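Side-chain contacts in chloroplastic group IIB intron splicing facilitator CRS2, chloroplastic (PDB 1RYB), which facilitates the splicing of group IIB introns in chloroplasts, in complexes with CAF1 or CAF2, and has a peptidyl-tRNA hydrolase fold without that enzyme's activity: residues E86-L91 against R100-I105; N128-V133 against F143-I148. All coordinates share one frame; numbering follows the deposited sequence.

Interaction 1: E86-L91 against R100-I105; sequences EAIGPL and RHILLI
I88 carries the helix side of this contact alone, dividing its two branches between I102 and L104 as helix 84-94 packs on strand 102-108 of the mixed sheet of the peptidyl-tRNA hydrolase fold. Both meetings are apolar. At the end of the longer branch, I88 CD1 comes to 4.0 Å from L104 CD1, the two side chains reaching toward each other tip to tip. The shorter branch meets the other partner, I88 CG2 lying 4.2 Å from I102 CG2, methyl against methyl. With chi1 -68°, CG2 is anti to the backbone N and faces I102, while CG1 is anti to the carbonyl carbon and, with chi2 153°, carries CD1 out to L104.

I88 suits its place because it has two methyl-bearing arms for two partners. I102 is beta-branched, as befits a strand, and L104 is long enough for a methyl to reach I88 although its CB does not point straight at the helix. V133 of helix 128-136 touches both I88 and L104, extending the apolar layer.

With about 103 Å² buried, the contact rests on dispersion and exclusion of water, with no directional bond between the two segments; the helix has hydrogen bonds elsewhere, as between A87 O and S58 OG.

Interaction 2: N128-V133 against F143-I148; sequences NGLQNV and FPRLSI
L130 and V133, one helical turn apart on 128-133, both come to the outer end of the F143 ring. L130 and F143 slide past each other in opposite directions, so that one methyl meets the ring at its edge, near the ring plane: L130 CD1 is 3.9 Å from F143 CE1 and equally close to CZ. V133 approaches obliquely; chi1 171° sets CG1 anti to the backbone N, and this is the branch that meets F143 CZ, at 4.1 Å. F143 holds its ring between its own backbone N and carbonyl carbon, chi1 57°, a generally less common choice that here sends the long flat side chain toward the helix.

R145 NH2 lies 3.7 Å above one face of the F143 ring, offset toward the rim. The guanidinium is tied back to the chain: R145 NE donates to F143 O at 2.7 Å, and the oxygen lies almost exactly in the guanidinium plane. NH1 bonds to G123 O and NH2 to R141 O, so backbone carbonyls receive N-H groups from all three nitrogens and fix the plane's orientation. L130 CD2 lies obliquely to the guanidinium, 4.3 Å from R145 NH1.

Leucine and valine suit the buried helix face, where they offer methyls to an aromatic ring; phenylalanine spans the gap, and arginine brings several donors to a place rich in carbonyls. Across the segments the contact is dispersive, burying about 149 Å², and joins helix 128-136 to the loop leading into strand 145-149, and so to the mixed sheet of the hydrolase fold. The polar bonds run instead from R145 to backbone, and the carbonyl dipoles pointing at the guanidinium would be expected to offset part of the cost of burying its charge.

Overall arrangement
Interactions 1 and 2 follow one another along the chain and rest on neighbouring parallel strands, 102-108 and 145-149, of one mixed sheet; their centres are 9 Å apart. Backbone pairing joins them: L104 O to L146 N at 2.8 Å and L104 N to P144 O at 3.0 Å are probable hydrogen bonds. Side chains also connect them, since L104 touches L130, V133 and F143. Positions assigned by similarity to tRNA binding and catalysis lie nearby: N128 begins helix 128-136, and the side chains of D107 and H35 are about 8 and 9 Å from that of L130 and about 9 and 11 Å from that of L104. Both contacts are buried packing close to this probable site.

Interaction 1: E86-L91 against R100-I105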
loop_
_atom_site.group_PDB
_atom_site.type_symbol
_atom_site.label_atom_id
_atom_site.label_comp_id
_atom_site.label_asym_id
_atom_site.label_seq_id
_atom_site.Cartn_x
_atom_site.Cartn_y
_atom_site.Cartn_z
ATOM N N GLU A 86 -13.421 -3.723 1.907
ATOM C CA GLU A 86 -14.468 -3.415 2.854
ATOM C C GLU A 86 -14.135 -2.210 3.663
ATOM O O GLU A 86 -15.034 -1.535 4.116
ATOM C CB GLU A 86 -14.792 -4.612 3.811
ATOM C CG GLU A 86 -15.427 -5.739 2.971
ATOM C CD GLU A 86 -15.905 -6.915 3.762
ATOM O OE1 GLU A 86 -16.152 -7.950 3.234
ATOM O OE2 GLU A 86 -15.846 -6.786 5.057
ATOM N N ALA A 87 -12.821 -1.999 3.937
ATOM C CA ALA A 87 -12.374 -0.835 4.681
ATOM C C ALA A 87 -12.206 0.399 3.746
ATOM O O ALA A 87 -12.649 1.518 4.049
ATOM C CB ALA A 87 -11.011 -1.129 5.302
ATOM N N ILE A 88 -11.520 0.205 2.574
ATOM C CA ILE A 88 -11.184 1.301 1.712
ATOM C C ILE A 88 -12.356 1.927 0.968
ATOM O O ILE A 88 -12.426 3.152 0.813
ATOM C CB ILE A 88 -10.044 0.894 0.803
ATOM C CG1 ILE A 88 -8.768 0.712 1.653
ATOM C CG2 ILE A 88 -9.839 1.942 -0.297
ATOM C CD1 ILE A 88 -7.794 -0.291 1.016
ATOM N N GLY A 89 -13.281 1.108 0.455
ATOM C CA GLY A 89 -14.412 1.706 -0.282
ATOM C C GLY A 89 -15.138 2.749 0.516
ATOM O O GLY A 89 -15.364 3.842 0.050
ATOM N N PRO A 90 -15.583 2.384 1.731
ATOM C CA PRO A 90 -16.321 3.314 2.532
ATOM C C PRO A 90 -15.552 4.559 2.877
ATOM O O PRO A 90 -16.160 5.629 3.034
ATOM C CB PRO A 90 -16.860 2.569 3.759
ATOM C CG PRO A 90 -16.973 1.135 3.252
ATOM C CD PRO A 90 -15.843 1.002 2.245
ATOM N N LEU A 91 -14.257 4.426 3.071
ATOM C CA LEU A 91 -13.464 5.616 3.371
ATOM C C LEU A 91 -13.419 6.601 2.153
ATOM O O LEU A 91 -13.446 7.831 2.293
ATOM C CB LEU A 91 -12.005 5.205 3.749
ATOM C CG LEU A 91 -11.918 4.630 5.183
ATOM C CD1 LEU A 91 -10.505 3.964 5.481
ATOM C CD2 LEU A 91 -12.338 5.724 6.230
ATOM N N ARG A 100 -8.973 8.139 -8.965
ATOM C CA ARG A 100 -7.635 8.448 -9.403
ATOM C C ARG A 100 -6.715 8.844 -8.304
ATOM O O ARG A 100 -5.499 8.892 -8.566
ATOM C CB ARG A 100 -7.627 9.539 -10.485
ATOM C CG ARG A 100 -8.122 10.897 -9.964
ATOM C CD ARG A 100 -8.214 11.993 -11.053
ATOM N NE ARG A 100 -8.718 13.295 -10.574
ATOM C CZ ARG A 100 -10.012 13.526 -10.257
ATOM N NH1 ARG A 100 -10.480 14.726 -9.813
ATOM N NH2 ARG A 100 -10.850 12.506 -10.363
ATOM N N HIS A 101 -7.294 9.113 -7.110
ATOM C CA HIS A 101 -6.497 9.536 -5.947
ATOM C C HIS A 101 -6.505 8.509 -4.831
ATOM O O HIS A 101 -6.148 8.809 -3.680
ATOM C CB HIS A 101 -7.007 10.877 -5.394
ATOM C CG HIS A 101 -6.636 12.018 -6.244
ATOM N ND1 HIS A 101 -7.004 13.298 -5.900
ATOM C CD2 HIS A 101 -5.925 12.069 -7.442
ATOM C CE1 HIS A 101 -6.520 14.113 -6.888
ATOM N NE2 HIS A 101 -5.872 13.371 -7.827
ATOM N N ILE A 102 -6.950 7.305 -5.172
ATOM C CA ILE A 102 -6.932 6.215 -4.222
ATOM C C ILE A 102 -5.691 5.431 -4.530
ATOM O O ILE A 102 -5.659 4.678 -5.524
ATOM C CB ILE A 102 -8.139 5.296 -4.398
ATOM C CG1 ILE A 102 -9.458 6.104 -4.180
ATOM C CG2 ILE A 102 -8.036 4.141 -3.389
ATOM C CD1 ILE A 102 -10.694 5.276 -4.444
ATOM N N LEU A 103 -4.623 5.622 -3.680
ATOM C CA LEU A 103 -3.345 4.977 -3.938
ATOM C C LEU A 103 -3.235 3.734 -3.110
ATOM O O LEU A 103 -3.226 3.808 -1.875
ATOM C CB LEU A 103 -2.186 5.950 -3.634
ATOM C CG LEU A 103 -0.767 5.405 -3.665
ATOM C CD1 LEU A 103 -0.416 4.932 -5.092
ATOM C CD2 LEU A 103 0.149 6.597 -3.344
ATOM N N LEU A 104 -3.032 2.585 -3.821
ATOM C CA LEU A 104 -2.821 1.333 -3.105
ATOM C C LEU A 104 -1.363 0.972 -3.087
ATOM O O LEU A 104 -0.707 0.982 -4.114
ATOM C CB LEU A 104 -3.600 0.098 -3.688
ATOM C CG LEU A 104 -4.958 -0.103 -3.080
ATOM C CD1 LEU A 104 -4.869 -0.694 -1.690
ATOM C CD2 LEU A 104 -5.787 1.202 -3.110
ATOM N N ILE A 105 -0.868 0.564 -1.907
ATOM C CA ILE A 105 0.527 0.154 -1.705
ATOM C C ILE A 105 0.555 -1.289 -1.193
ATOM O O ILE A 105 -0.053 -1.567 -0.154
ATOM C CB ILE A 105 1.245 1.153 -0.749
ATOM C CG1 ILE A 105 1.017 2.574 -1.267
ATOM C CG2 ILE A 105 2.767 0.814 -0.689
ATOM C CD1 ILE A 105 1.940 3.571 -0.529
#

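Interaction 2: N128-V133 against F143-I148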
loop_
_atom_site.group_PDB
_atom_site.type_symbol
_atom_site.label_atom_id
_atom_site.label_comp_id
_atom_site.label_asym_id
_atom_site.label_seq_id
_atom_site.Cartn_x
_atom_site.Cartn_y
_atom_site.Cartn_z
ATOM N N ASN A 128 -4.840 -11.067 -3.129
ATOM C CA ASN A 128 -6.160 -11.103 -2.528
ATOM C C ASN A 128 -6.662 -9.757 -2.050
ATOM O O ASN A 128 -7.881 -9.467 -2.129
ATOM C CB ASN A 128 -6.153 -12.080 -1.339
ATOM C CG ASN A 128 -6.188 -13.497 -1.838
ATOM O OD1 ASN A 128 -6.109 -13.741 -3.051
ATOM N ND2 ASN A 128 -6.315 -14.445 -0.907
ATOM N N GLY A 129 -5.731 -8.956 -1.498
ATOM C CA GLY A 129 -6.114 -7.691 -0.982
ATOM C C GLY A 129 -6.471 -6.764 -2.118
ATOM O O GLY A 129 -7.436 -6.006 -2.069
ATOM N N LEU A 130 -5.645 -6.711 -3.098
ATOM C CA LEU A 130 -5.937 -5.835 -4.250
ATOM C C LEU A 130 -7.222 -6.287 -4.951
ATOM O O LEU A 130 -8.048 -5.487 -5.342
ATOM C CB LEU A 130 -4.747 -5.858 -5.221
ATOM C CG LEU A 130 -4.630 -4.726 -6.175
ATOM C CD1 LEU A 130 -4.834 -3.379 -5.455
ATOM C CD2 LEU A 130 -3.146 -4.859 -6.627
ATOM N N GLN A 131 -7.401 -7.584 -5.017
ATOM C CA GLN A 131 -8.594 -8.064 -5.627
ATOM C C GLN A 131 -9.824 -7.570 -4.878
ATOM O O GLN A 131 -10.784 -7.130 -5.470
ATOM C CB GLN A 131 -8.555 -9.595 -5.664
ATOM C CG GLN A 131 -9.874 -10.119 -6.263
ATOM C CD GLN A 131 -9.956 -11.627 -6.226
ATOM O OE1 GLN A 131 -9.133 -12.309 -5.557
ATOM N NE2 GLN A 131 -10.962 -12.166 -6.914
ATOM N N ASN A 132 -9.841 -7.692 -3.554
ATOM C CA ASN A 132 -10.973 -7.205 -2.796
ATOM C C ASN A 132 -11.171 -5.695 -2.918
ATOM O O ASN A 132 -12.306 -5.215 -2.882
ATOM C CB ASN A 132 -10.836 -7.582 -1.294
ATOM C CG ASN A 132 -12.107 -7.366 -0.513
ATOM O OD1 ASN A 132 -12.203 -6.459 0.326
ATOM N ND2 ASN A 132 -13.150 -8.148 -0.846
ATOM N N VAL A 133 -10.067 -4.908 -3.050
ATOM C CA VAL A 133 -10.234 -3.427 -3.209
ATOM C C VAL A 133 -10.946 -3.131 -4.501
ATOM O O VAL A 133 -11.823 -2.334 -4.571
ATOM C CB VAL A 133 -8.891 -2.669 -3.174
ATOM C CG1 VAL A 133 -9.058 -1.195 -3.554
ATOM C CG2 VAL A 133 -8.185 -2.842 -1.801
ATOM N N PHE A 143 -7.102 3.025 -10.585
ATOM C CA PHE A 143 -6.540 3.717 -9.456
ATOM C C PHE A 143 -5.029 3.448 -9.429
ATOM O O PHE A 143 -4.577 2.401 -9.819
ATOM C CB PHE A 143 -7.252 3.380 -8.112
ATOM C CG PHE A 143 -7.257 1.923 -7.771
ATOM C CD1 PHE A 143 -6.211 1.350 -7.044
ATOM C CD2 PHE A 143 -8.298 1.106 -8.215
ATOM C CE1 PHE A 143 -6.195 -0.009 -6.733
ATOM C CE2 PHE A 143 -8.290 -0.259 -7.928
ATOM C CZ PHE A 143 -7.234 -0.813 -7.196
ATOM N N PRO A 144 -4.249 4.375 -8.947
ATOM C CA PRO A 144 -2.825 4.154 -8.888
ATOM C C PRO A 144 -2.377 3.138 -7.792
ATOM O O PRO A 144 -2.975 3.045 -6.740
ATOM C CB PRO A 144 -2.216 5.507 -8.540
ATOM C CG PRO A 144 -3.360 6.275 -7.922
ATOM C CD PRO A 144 -4.633 5.715 -8.476
ATOM N N ARG A 145 -1.253 2.448 -8.092
ATOM C CA ARG A 145 -0.677 1.463 -7.205
ATOM C C ARG A 145 0.766 1.603 -7.166
ATOM O O ARG A 145 1.421 1.680 -8.205
ATOM C CB ARG A 145 -0.851 0.033 -7.712
ATOM C CG ARG A 145 -2.226 -0.350 -8.148
ATOM C CD ARG A 145 -2.444 -0.030 -9.594
ATOM N NE ARG A 145 -3.857 -0.238 -9.905
ATOM C CZ ARG A 145 -4.362 -1.413 -10.169
ATOM N NH1 ARG A 145 -3.586 -2.510 -10.194
ATOM N NH2 ARG A 145 -5.665 -1.505 -10.443
ATOM N N LEU A 146 1.330 1.386 -5.977
ATOM C CA LEU A 146 2.769 1.300 -5.827
ATOM C C LEU A 146 3.051 -0.115 -5.368
ATOM O O LEU A 146 2.683 -0.529 -4.243
ATOM C CB LEU A 146 3.331 2.279 -4.786
ATOM C CG LEU A 146 4.838 2.172 -4.574
ATOM C CD1 LEU A 146 5.622 2.695 -5.786
ATOM C CD2 LEU A 146 5.209 2.966 -3.326
ATOM N N SER A 147 3.667 -0.929 -6.286
ATOM C CA SER A 147 3.975 -2.331 -5.965
ATOM C C SER A 147 5.310 -2.335 -5.275
ATOM O O SER A 147 6.228 -1.611 -5.721
ATOM C CB SER A 147 4.147 -3.191 -7.253
ATOM O OG SER A 147 2.934 -3.261 -7.963
ATOM N N ILE A 148 5.430 -3.132 -4.222
ATOM C CA ILE A 148 6.687 -3.305 -3.507
ATOM C C ILE A 148 7.126 -4.758 -3.728
ATOM O O ILE A 148 6.499 -5.655 -3.191
ATOM C CB ILE A 148 6.591 -3.059 -1.987
ATOM C CG1 ILE A 148 6.243 -1.609 -1.766
ATOM C CG2 ILE A 148 7.943 -3.321 -1.361
ATOM C CD1 ILE A 148 5.758 -1.331 -0.338
#